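Local coordinates for putative peptidoglycan-binding/hydrolysing protein (Peptoclostridium difficile, PDB 5TV7) that probably binds, and may hydrolyse, bacterial cell-wall peptidoglycan, and holds a glutamine hydroxamate molecule in its pocket, at residues S140-Y143 and N144-S148. Sequence-based numbering, arbitrary orientation.
Sequences SKTY and NAVVS
With Tyr143 CG trans to the backbone N (chi1 173°) and Val147 CG2 trans to its own carbonyl carbon, the ring and the methyl one helical turn on are brought together. CG2 of Val147 lies 3.9 Å from the centroid of the Tyr143 ring and 20° off its normal, which meets the geometry of a CH-pi contact over one face. The methyl is displaced toward the rim on the hydroxyl side, since its nearest ring atom is CZ, at 3.7 Å from Val147 CG2. Asn144 occupies the ring's edge instead: its OD1 lies in the ring plane, 3.6 Å from Tyr143 CD2, with the amide plane turned 70° from the ring. The frame for these contacts is the first part of helix 140-152, in the putative peptidoglycan-binding region, where four successive i to i+4 backbone bonds establish regular alpha-helical winding. Asn144 N donates to Ser140 O at 2.9 Å and Val147 N to Tyr143 O at 3.0 Å; the latter is nearly straight. Ala145 N to Lys141 O and Val146 N to Thr142 O complete the set. On the buried side, CG2 of Thr142 meets CG2 of Val146 at a slant, 4.1 Å away, a loose apolar touch, while Thr142 OG1 is hydrogen-bonded to Gln122 of helix 116-127. The same Val146 CG2 sits 3.1 Å from Thr142 O, and this face of the helix packs on neighbouring loops, Val146 on Ile161, with its side chain about 7 Å from the bound glutamine hydroxamate, and Ala145 on Tyr130 and Val132. At the start of the helix, Lys141 NZ forms a salt bridge with Glu43 of helix 38-46 and a hydrogen bond with Asn131.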
loop_
_atom_site.group_PDB
_atom_site.type_symbol
_atom_site.label_atom_id
_atom_site.label_comp_id
_atom_site.label_asym_id
_atom_site.label_seq_id
_atom_site.Cartn_x
_atom_site.Cartn_y
_atom_site.Cartn_z
ATOM N N SER A 140 5.857 10.689 -3.200
ATOM C CA SER A 140 6.871 10.979 -2.187
ATOM C C SER A 140 6.731 10.220 -0.876
ATOM O O SER A 140 7.734 9.793 -0.315
ATOM C CB SER A 140 6.905 12.478 -1.902
ATOM O OG SER A 140 7.215 13.164 -3.100
ATOM N N LYS A 141 5.506 10.067 -0.383
ATOM C CA LYS A 141 5.290 9.354 0.867
ATOM C C LYS A 141 5.682 7.901 0.764
ATOM O O LYS A 141 6.263 7.366 1.704
ATOM C CB LYS A 141 3.855 9.488 1.363
ATOM C CG LYS A 141 3.544 10.894 1.849
ATOM C CD LYS A 141 2.182 11.004 2.507
ATOM C CE LYS A 141 2.083 10.149 3.770
ATOM N NZ LYS A 141 0.831 10.437 4.536
ATOM N N THR A 142 5.382 7.283 -0.383
ATOM C CA THR A 142 5.750 5.895 -0.632
ATOM C C THR A 142 7.266 5.789 -0.741
ATOM O O THR A 142 7.853 4.859 -0.206
ATOM C CB THR A 142 5.100 5.317 -1.917
ATOM O OG1 THR A 142 3.668 5.428 -1.837
ATOM C CG2 THR A 142 5.464 3.846 -2.084
ATOM N N TYR A 143 7.883 6.736 -1.438
ATOM C CA TYR A 143 9.332 6.757 -1.581
ATOM C C TYR A 143 9.999 6.816 -0.214
ATOM O O TYR A 143 10.864 6.000 0.072
ATOM C CB TYR A 143 9.792 7.930 -2.460
ATOM C CG TYR A 143 11.301 8.103 -2.510
ATOM C CD1 TYR A 143 12.077 7.378 -3.418
ATOM C CD2 TYR A 143 11.957 8.967 -1.634
ATOM C CE1 TYR A 143 13.455 7.520 -3.464
ATOM C CE2 TYR A 143 13.341 9.108 -1.663
ATOM C CZ TYR A 143 14.087 8.384 -2.587
ATOM O OH TYR A 143 15.463 8.506 -2.646
ATOM N N ASN A 144 9.566 7.755 0.635
ATOM C CA ASN A 144 10.150 7.909 1.980
ATOM C C ASN A 144 9.999 6.648 2.806
ATOM O O ASN A 144 10.937 6.251 3.495
ATOM C CB ASN A 144 9.527 9.085 2.734
ATOM C CG ASN A 144 9.769 10.424 2.051
ATOM O OD1 ASN A 144 10.707 10.590 1.273
ATOM N ND2 ASN A 144 8.911 11.389 2.348
ATOM N N ALA A 145 8.836 6.004 2.703
ATOM C CA ALA A 145 8.567 4.789 3.442
ATOM C C ALA A 145 9.479 3.661 2.968
ATOM O O ALA A 145 10.063 2.958 3.791
ATOM C CB ALA A 145 7.107 4.398 3.311
ATOM N N VAL A 146 9.635 3.524 1.651
ATOM C CA VAL A 146 10.480 2.489 1.085
ATOM C C VAL A 146 11.936 2.684 1.527
ATOM O O VAL A 146 12.579 1.730 1.957
ATOM C CB VAL A 146 10.355 2.438 -0.448
ATOM C CG1 VAL A 146 11.394 1.514 -1.053
ATOM C CG2 VAL A 146 8.950 1.988 -0.853
ATOM N N VAL A 147 12.447 3.906 1.440
ATOM C CA VAL A 147 13.825 4.209 1.901
ATOM C C VAL A 147 13.975 3.856 3.387
ATOM O O VAL A 147 14.947 3.195 3.770
ATOM C CB VAL A 147 14.196 5.688 1.640
ATOM C CG1 VAL A 147 15.489 6.101 2.352
ATOM C CG2 VAL A 147 14.296 5.945 0.138
ATOM N N SER A 148 13.002 4.267 4.209
ATOM C CA SER A 148 13.038 3.976 5.652
ATOM C C SER A 148 13.027 2.478 5.932
ATOM O O SER A 148 13.768 1.986 6.781
ATOM C CB SER A 148 11.850 4.624 6.374
ATOM O OG SER A 148 11.945 6.028 6.339
#